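Local coordinates for putative uncharacterized protein (PDB 4IL7) that probably helps build the penton of the capsid of an archaeal icosahedral virus, this chain being the protein's C-terminal, partial jelly-roll domain, at residues A[105-118]-A[125-139]. The protein carries 1 engineered substitution. Numbering follows the deposited sequence. Where two conformers were deposited one is given.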
ATOM      1  N   ASN A 105       7.427 -11.324  -4.420  0.50 19.30           N
ATOM      2  CA  ASN A 105       8.517 -12.052  -3.773  0.50 19.91           C
ATOM      3  C   ASN A 105       8.475 -13.465  -4.348  0.50 20.12           C
ATOM      4  O   ASN A 105       7.759 -13.690  -5.312  0.50 19.65           O
ATOM      5  CB  ASN A 105       8.422 -12.024  -2.270  0.50 20.90           C
ATOM      6  CG  ASN A 105       7.149 -12.619  -1.775  0.50 20.41           C
ATOM      7  OD1 ASN A 105       6.621 -13.551  -2.338  0.50 19.92           O
ATOM      8  ND2 ASN A 105       6.617 -12.035  -0.734  0.50 20.97           N
ATOM      9  N   THR A 106       9.243 -14.409  -3.830  1.00 20.63           N
ATOM     10  CA  THR A 106       9.368 -15.727  -4.420  1.00 21.76           C
ATOM     11  C   THR A 106       8.296 -16.681  -3.967  1.00 22.12           C
ATOM     12  O   THR A 106       8.343 -17.857  -4.360  1.00 25.72           O
ATOM     13  CB  THR A 106      10.740 -16.356  -4.117  1.00 24.24           C
ATOM     14  OG1 THR A 106      10.889 -16.498  -2.697  1.00 26.42           O
ATOM     15  CG2 THR A 106      11.878 -15.473  -4.697  1.00 28.18           C
ATOM     16  N   SER A 107       7.332 -16.202  -3.207  1.00 23.82           N
ATOM     17  CA  SER A 107       6.218 -17.022  -2.738  1.00 27.23           C
ATOM     18  C   SER A 107       4.887 -16.385  -3.104  1.00 25.93           C
ATOM     19  O   SER A 107       4.804 -15.405  -3.861  1.00 23.90           O
ATOM     20  CB  SER A 107       6.348 -17.222  -1.234  1.00 37.80           C
ATOM     21  OG  SER A 107       5.487 -18.277  -0.835  1.00 45.15           O
ATOM     22  N   THR A 108       3.820 -16.974  -2.597  1.00 26.29           N
ATOM     23  CA  THR A 108       2.467 -16.517  -2.878  0.50 27.35           C
ATOM     24  C   THR A 108       1.687 -16.495  -1.557  1.00 29.16           C
ATOM     25  O   THR A 108       2.031 -17.197  -0.664  1.00 32.71           O
ATOM     26  CB  THR A 108       1.801 -17.503  -3.895  0.50 30.15           C
ATOM     27  OG1 THR A 108       2.346 -17.293  -5.222  0.50 31.59           O
ATOM     28  CG2 THR A 108       0.311 -17.384  -3.929  0.50 37.53           C
ATOM     29  N   GLY A 109       0.629 -15.710  -1.487  1.00 20.55           N
ATOM     30  CA  GLY A 109      -0.297 -15.782  -0.341  1.00 21.00           C
ATOM     31  C   GLY A 109      -0.233 -14.573   0.582  1.00 19.70           C
ATOM     32  O   GLY A 109       0.232 -13.516   0.183  1.00 18.06           O
ATOM     33  N   ASN A 110      -0.735 -14.737   1.794  1.00 18.23           N
ATOM     34  CA  ASN A 110      -0.749 -13.625   2.721  1.00 16.61           C
ATOM     35  C   ASN A 110       0.671 -13.193   2.997  1.00 15.71           C
ATOM     36  O   ASN A 110       1.574 -14.002   3.217  1.00 20.02           O
ATOM     37  CB  ASN A 110      -1.468 -14.002   4.010  1.00 19.51           C
ATOM     38  CG  ASN A 110      -2.965 -14.149   3.795  1.00 21.55           C
ATOM     39  OD1 ASN A 110      -3.604 -13.442   3.054  1.00 21.63           O
ATOM     40  ND2 ASN A 110      -3.526 -15.193   4.398  1.00 31.56           N
ATOM     41  N   ILE A 111       0.871 -11.871   3.101  1.00 14.45           N
ATOM     42  CA  ILE A 111       2.228 -11.310   3.252  1.00 14.15           C
ATOM     43  C   ILE A 111       2.344 -10.162   4.290  1.00 13.49           C
ATOM     44  O   ILE A 111       3.459  -9.771   4.589  1.00 13.92           O
ATOM     45  CB  ILE A 111       2.757 -10.886   1.858  1.00 14.88           C
ATOM     46  CG1 ILE A 111       4.269 -10.645   1.784  1.00 15.57           C
ATOM     47  CG2 ILE A 111       2.026  -9.704   1.271  1.00 14.84           C
ATOM     48  CD1 ILE A 111       5.141 -11.700   2.373  1.00 16.38           C
ATOM     49  N   GLY A 112       1.245  -9.628   4.780  1.00 14.00           N
ATOM     50  CA  GLY A 112       1.316  -8.588   5.791  1.00 14.14           C
ATOM     51  C   GLY A 112       0.084  -7.745   5.867  1.00 12.73           C
ATOM     52  O   GLY A 112      -1.013  -8.216   5.622  1.00 12.86           O
ATOM     53  N   GLN A 113       0.336  -6.478   6.228  0.50 12.15           N
ATOM     54  CA  GLN A 113      -0.689  -5.521   6.627  0.50 12.12           C
ATOM     55  C   GLN A 113      -0.310  -4.145   6.151  0.50 11.35           C
ATOM     56  O   GLN A 113       0.863  -3.825   6.146  0.50 11.92           O
ATOM     57  CB  GLN A 113      -0.878  -5.464   8.140  0.50 12.13           C
ATOM     58  CG  GLN A 113      -1.471  -6.696   8.765  0.50 13.27           C
ATOM     59  CD  GLN A 113      -1.997  -6.370  10.160  0.50 18.51           C
ATOM     60  OE1 GLN A 113      -1.565  -5.338  10.813  0.50 28.00           O
ATOM     61  NE2 GLN A 113      -3.019  -7.097  10.540  0.50 16.66           N
ATOM     62  N   ILE A 114      -1.324  -3.335   5.851  1.00 11.95           N
ATOM     63  CA  ILE A 114      -1.164  -1.886   5.617  1.00 11.10           C
ATOM     64  C   ILE A 114      -2.207  -1.157   6.411  1.00 11.48           C
ATOM     65  O   ILE A 114      -3.332  -1.588   6.544  1.00 13.21           O
ATOM     66  CB  ILE A 114      -1.213  -1.518   4.094  1.00 12.11           C
ATOM     67  CG1 ILE A 114      -0.776  -0.093   3.802  1.00 12.96           C
ATOM     68  CG2 ILE A 114      -2.547  -1.878   3.500  1.00 13.38           C
ATOM     69  CD1 ILE A 114      -0.591   0.212   2.297  1.00 14.72           C
ATOM     70  N   THR A 115      -1.840   0.043   6.907  1.00 13.80           N
ATOM     71  CA  THR A 115      -2.736   0.919   7.616  1.00 13.73           C
ATOM     72  C   THR A 115      -2.889   2.214   6.906  1.00 13.34           C
ATOM     73  O   THR A 115      -1.869   2.830   6.495  1.00 13.87           O
ATOM     74  CB  THR A 115      -2.236   1.193   9.028  1.00 16.01           C
ATOM     75  OG1 THR A 115      -2.057  -0.039   9.716  1.00 25.22           O
ATOM     76  CG2 THR A 115      -3.183   2.067   9.840  1.00 16.44           C
ATOM     77  N   LEU A 116      -4.101   2.662   6.689  1.00 13.36           N
ATOM     78  CA  LEU A 116      -4.465   3.906   6.057  1.00 13.37           C
ATOM     79  C   LEU A 116      -5.236   4.792   6.982  1.00 13.33           C
ATOM     80  O   LEU A 116      -6.053   4.273   7.788  1.00 15.54           O
ATOM     81  CB  LEU A 116      -5.336   3.687   4.827  1.00 14.83           C
ATOM     82  CG  LEU A 116      -4.824   2.730   3.745  1.00 15.07           C
ATOM     83  CD1 LEU A 116      -5.756   2.641   2.559  1.00 17.51           C
ATOM     84  CD2 LEU A 116      -3.449   3.108   3.250  1.00 14.99           C
ATOM     85  N   THR A 117      -5.116   6.093   6.893  1.00 14.52           N
ATOM     86  CA  THR A 117      -5.904   7.019   7.671  1.00 15.05           C
ATOM     87  C   THR A 117      -6.508   8.059   6.780  1.00 16.64           C
ATOM     88  O   THR A 117      -5.830   8.580   5.897  1.00 18.39           O
ATOM     89  CB  THR A 117      -5.078   7.609   8.805  1.00 16.89           C
ATOM     90  OG1 THR A 117      -4.117   8.572   8.307  1.00 23.40           O
ATOM     91  CG2 THR A 117      -4.412   6.632   9.621  1.00 16.85           C
ATOM     92  N   ILE A 118      -7.769   8.408   6.986  1.00 20.22           N
ATOM     93  CA  ILE A 118      -8.419   9.463   6.235  1.00 20.67           C
ATOM     94  C   ILE A 118      -9.236  10.210   7.265  1.00 19.19           C
ATOM     95  O   ILE A 118     -10.119   9.640   7.941  1.00 18.88           O
ATOM     96  CB  ILE A 118      -9.264   8.924   5.054  1.00 23.57           C
ATOM     97  CG1 ILE A 118     -10.018  10.042   4.346  1.00 27.16           C
ATOM     98  CG2 ILE A 118     -10.258   7.831   5.426  1.00 22.53           C
ATOM     99  CD1 ILE A 118      -9.134  11.087   3.670  1.00 27.93           C
ATOM    100  N   PHE A 125      -5.699  -3.229   6.595  1.00 11.48           N
ATOM    101  CA  PHE A 125      -5.995  -4.201   5.522  1.00 11.43           C
ATOM    102  C   PHE A 125      -4.932  -5.297   5.481  1.00 11.82           C
ATOM    103  O   PHE A 125      -3.742  -5.055   5.542  1.00 12.60           O
ATOM    104  CB  PHE A 125      -6.002  -3.511   4.155  1.00 12.36           C
ATOM    105  CG  PHE A 125      -7.028  -2.454   4.041  1.00 13.29           C
ATOM    106  CD1 PHE A 125      -6.734  -1.130   4.376  1.00 13.54           C
ATOM    107  CD2 PHE A 125      -8.317  -2.739   3.614  1.00 15.58           C
ATOM    108  CE1 PHE A 125      -7.664  -0.144   4.280  1.00 15.24           C
ATOM    109  CE2 PHE A 125      -9.279  -1.715   3.500  1.00 16.70           C
ATOM    110  CZ  PHE A 125      -8.907  -0.441   3.851  1.00 16.55           C
ATOM    111  N   ASN A 126      -5.405  -6.506   5.267  1.00 14.06           N
ATOM    112  CA  ASN A 126      -4.563  -7.644   4.882  1.00 13.52           C
ATOM    113  C   ASN A 126      -3.987  -7.411   3.469  1.00 14.60           C
ATOM    114  O   ASN A 126      -4.629  -6.942   2.593  1.00 15.29           O
ATOM    115  CB  ASN A 126      -5.422  -8.903   4.850  1.00 15.57           C
ATOM    116  CG  ASN A 126      -4.575 -10.106   4.707  1.00 16.34           C
ATOM    117  OD1 ASN A 126      -3.878 -10.473   5.607  1.00 18.44           O
ATOM    118  ND2 ASN A 126      -4.689 -10.727   3.562  1.00 17.71           N
ATOM    119  N   LEU A 127      -2.704  -7.779   3.394  1.00 13.78           N
ATOM    120  CA  LEU A 127      -2.004  -7.814   2.086  1.00 14.29           C
ATOM    121  C   LEU A 127      -1.655  -9.258   1.745  1.00 13.86           C
ATOM    122  O   LEU A 127      -1.271 -10.030   2.569  1.00 14.63           O
ATOM    123  CB  LEU A 127      -0.715  -7.030   2.119  1.00 14.18           C
ATOM    124  CG  LEU A 127      -0.877  -5.530   2.339  1.00 14.67           C
ATOM    125  CD1 LEU A 127       0.493  -4.894   2.527  1.00 14.41           C
ATOM    126  CD2 LEU A 127      -1.615  -4.890   1.217  1.00 15.88           C
ATOM    127  N   GLN A 128      -1.807  -9.519   0.436  1.00 16.40           N
ATOM    128  CA  GLN A 128      -1.347 -10.765  -0.190  1.00 17.18           C
ATOM    129  C   GLN A 128      -0.266 -10.354  -1.215  1.00 16.03           C
ATOM    130  O   GLN A 128      -0.193  -9.253  -1.695  1.00 16.34           O
ATOM    131  CB  GLN A 128      -2.518 -11.552  -0.830  1.00 19.13           C
ATOM    132  CG  GLN A 128      -3.596 -11.869   0.172  1.00 22.92           C
ATOM    133  CD  GLN A 128      -4.653 -12.769  -0.333  1.00 28.71           C
ATOM    134  OE1 GLN A 128      -5.146 -12.588  -1.426  1.00 35.43           O
ATOM    135  NE2 GLN A 128      -5.041 -13.739   0.481  1.00 36.77           N
ATOM    136  N   THR A 129       0.457 -11.389  -1.670  1.00 17.01           N
ATOM    137  CA  THR A 129       1.320 -11.174  -2.802  1.00 17.74           C
ATOM    138  C   THR A 129       0.498 -10.850  -4.025  1.00 17.89           C
ATOM    139  O   THR A 129      -0.668 -11.276  -4.153  1.00 19.75           O
ATOM    140  CB  THR A 129       2.224 -12.368  -3.073  1.00 18.74           C
ATOM    141  OG1 THR A 129       1.444 -13.525  -3.401  1.00 21.08           O
ATOM    142  CG2 THR A 129       3.112 -12.638  -1.921  1.00 18.87           C
ATOM    143  N   GLY A 130       1.142 -10.168  -4.978  1.00 18.44           N
ATOM    144  CA  GLY A 130       0.456  -9.671  -6.122  1.00 18.78           C
ATOM    145  C   GLY A 130      -0.226  -8.330  -5.867  1.00 18.67           C
ATOM    146  O   GLY A 130       0.221  -7.580  -5.020  1.00 18.49           O
ATOM    147  N   GLU A 131      -1.304  -8.039  -6.594  0.50 20.04           N
ATOM    148  CA  GLU A 131      -1.994  -6.740  -6.502  0.50 20.94           C
ATOM    149  C   GLU A 131      -3.092  -6.745  -5.431  0.50 20.70           C
ATOM    150  O   GLU A 131      -3.966  -7.616  -5.349  0.50 21.06           O
ATOM    151  CB  GLU A 131      -2.582  -6.280  -7.840  0.50 24.13           C
ATOM    152  CG  GLU A 131      -1.526  -5.884  -8.848  0.50 26.22           C
ATOM    153  CD  GLU A 131      -2.103  -5.386 -10.109  0.50 33.44           C
ATOM    154  OE1 GLU A 131      -3.335  -5.233 -10.198  0.50 35.71           O
ATOM    155  OE2 GLU A 131      -1.297  -5.169 -10.994  0.50 37.91           O
ATOM    156  N   ASN A 132      -3.010  -5.714  -4.618  1.00 17.20           N
ATOM    157  CA  ASN A 132      -3.972  -5.440  -3.545  1.00 16.20           C
ATOM    158  C   ASN A 132      -4.585  -4.105  -3.909  1.00 18.42           C
ATOM    159  O   ASN A 132      -3.859  -3.135  -4.093  1.00 20.21           O
ATOM    160  CB  ASN A 132      -3.279  -5.351  -2.195  1.00 14.60           C
ATOM    161  CG  ASN A 132      -2.568  -6.599  -1.812  1.00 14.38           C
ATOM    162  OD1 ASN A 132      -3.071  -7.442  -1.099  1.00 16.07           O
ATOM    163  ND2 ASN A 132      -1.320  -6.763  -2.273  1.00 14.99           N
ATOM    164  N   LYS A 133      -5.875  -3.995  -4.069  1.00 20.09           N
ATOM    165  CA  LYS A 133      -6.559  -2.802  -4.605  1.00 20.62           C
ATOM    166  C   LYS A 133      -7.552  -2.323  -3.532  1.00 20.85           C
ATOM    167  O   LYS A 133      -8.450  -3.082  -3.102  1.00 22.60           O
ATOM    168  CB  LYS A 133      -7.291  -3.233  -5.879  1.00 24.03           C
ATOM    169  CG  LYS A 133      -8.032  -2.149  -6.602  1.00 28.57           C
ATOM    170  CD  LYS A 133      -8.404  -2.646  -8.005  0.50 33.87           C
ATOM    171  CE  LYS A 133      -9.160  -1.588  -8.772  0.50 32.14           C
ATOM    172  NZ  LYS A 133      -9.476  -2.130 -10.124  0.50 33.87           N
ATOM    173  N   ILE A 134      -7.427  -1.050  -3.169  1.00 20.29           N
ATOM    174  CA  ILE A 134      -8.217  -0.410  -2.130  1.00 20.17           C
ATOM    175  C   ILE A 134      -8.734   0.937  -2.621  1.00 22.43           C
ATOM    176  O   ILE A 134      -7.987   1.819  -2.961  1.00 20.97           O
ATOM    177  CB  ILE A 134      -7.370  -0.175  -0.851  1.00 19.36           C
ATOM    178  CG1 ILE A 134      -6.692  -1.482  -0.376  1.00 19.31           C
ATOM    179  CG2 ILE A 134      -8.208   0.438   0.246  1.00 20.43           C
ATOM    180  CD1 ILE A 134      -5.658  -1.299   0.762  1.00 19.86           C
ATOM    181  N   PRO A 135     -10.070   1.107  -2.691  1.00 23.97           N
ATOM    182  CA  PRO A 135     -10.623   2.428  -2.972  1.00 26.17           C
ATOM    183  C   PRO A 135     -10.222   3.441  -1.929  1.00 23.86           C
ATOM    184  O   PRO A 135     -10.309   3.155  -0.744  1.00 26.22           O
ATOM    185  CB  PRO A 135     -12.144   2.183  -2.930  1.00 32.88           C
ATOM    186  CG  PRO A 135     -12.304   0.722  -3.046  1.00 36.10           C
ATOM    187  CD  PRO A 135     -11.103   0.097  -2.452  1.00 27.92           C
ATOM    188  N   VAL A 136      -9.787   4.607  -2.357  1.00 22.76           N
ATOM    189  CA  VAL A 136      -9.340   5.642  -1.494  1.00 22.81           C
ATOM    190  C   VAL A 136      -9.795   7.048  -1.980  1.00 25.08           C
ATOM    191  O   VAL A 136     -10.010   7.295  -3.184  1.00 25.11           O
ATOM    192  CB  VAL A 136      -7.797   5.647  -1.341  1.00 22.54           C
ATOM    193  CG1 VAL A 136      -7.337   4.391  -0.622  1.00 21.46           C
ATOM    194  CG2 VAL A 136      -7.081   5.803  -2.666  1.00 22.64           C
ATOM    195  N   ILE A 137      -9.929   7.963  -1.033  1.00 26.07           N
ATOM    196  CA  ILE A 137     -10.205   9.341  -1.381  1.00 27.85           C
ATOM    197  C   ILE A 137      -8.925  10.171  -1.180  1.00 25.88           C
ATOM    198  O   ILE A 137      -7.964   9.809  -0.467  1.00 25.23           O
ATOM    199  CB  ILE A 137     -11.437   9.920  -0.662  1.00 32.62           C
ATOM    200  CG1 ILE A 137     -11.052  10.284   0.734  1.00 31.37           C
ATOM    201  CG2 ILE A 137     -12.550   8.868  -0.606  1.00 38.05           C
ATOM    202  CD1 ILE A 137     -12.201  10.919   1.480  1.00 36.02           C
ATOM    203  N   ALA A 138      -8.890  11.264  -1.898  1.00 28.51           N
ATOM    204  CA  ALA A 138      -7.785  12.209  -1.846  1.00 28.54           C
ATOM    205  C   ALA A 138      -7.382  12.605  -0.443  1.00 26.62           C
ATOM    206  O   ALA A 138      -8.244  12.908   0.402  1.00 29.20           O
ATOM    207  CB  ALA A 138      -8.143  13.434  -2.649  1.00 31.83           C
ATOM    208  N   GLY A 139      -6.096  12.574  -0.162  1.00 26.99           N
ATOM    209  CA  GLY A 139      -5.541  12.963   1.120  1.00 26.46           C
ATOM    210  C   GLY A 139      -5.432  11.824   2.125  1.00 22.49           C
ATOM    211  O   GLY A 139      -4.879  12.006   3.207  1.00 26.82           O
TER
HETATM  212  O   HOH W   1      -1.681 -13.905  -3.378  1.00 32.92           O
HETATM  213  O   HOH W   2      -1.211 -11.157   6.021  1.00 26.51           O
HETATM  214  O   HOH W   3      -2.992  -9.266   8.149  1.00 38.13           O
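Asn110 OD1 is gripped by two side-chain amides from the neighbouring strand: Asn126 ND2 and Gln128 NE2 each lie 3.0 Å from Asn110 OD1, reaching it from opposite faces of its plane. Neither donor sits on a lone pair, yet both N-H groups point fairly straight at the oxygen, and it lies in the amide plane of each donor. Asn126 gets there with CG anti to its backbone N (chi1 -170°); two waters lie within 3.0 Å of Asn126 OD1 and probably donate to it. At the open end of the hairpin, just past strand 121-128, Thr129 pairs with Gly109. Its N donates to Gly109 O at 2.8 Å, and its OG1 accepts a bent bond from Gly109 N at 3.0 Å.

Strands 110-118 and 121-128 form an antiparallel hairpin, with 121-128 as the outermost strand of one of the two four-stranded sheets of this partial jelly roll, and a classic beta bulge interrupts it: Ile111 and Gly112 both face Leu127, whose O takes a good bond from Ile111 N (2.9 Å) and a weak one from Gly112 N. Regular pairing resumes as Leu127 N meets Gly112 O, and Ile114 and Phe125 exchange both backbone bonds.

Asn132 then ties strand 130-136, which belongs to the other sheet, to Gln128: its OD1 accepts from Gln128 N and its ND2 donates to Gln128 O at 2.8 Å. Between the sheets, Ile134 CD1 rests 3.7 Å above the plane of the Phe125 ring, towards its rim, and Leu116 CD1 touches Phe125 CE1, Ile134 CG2 and Val136 CG1.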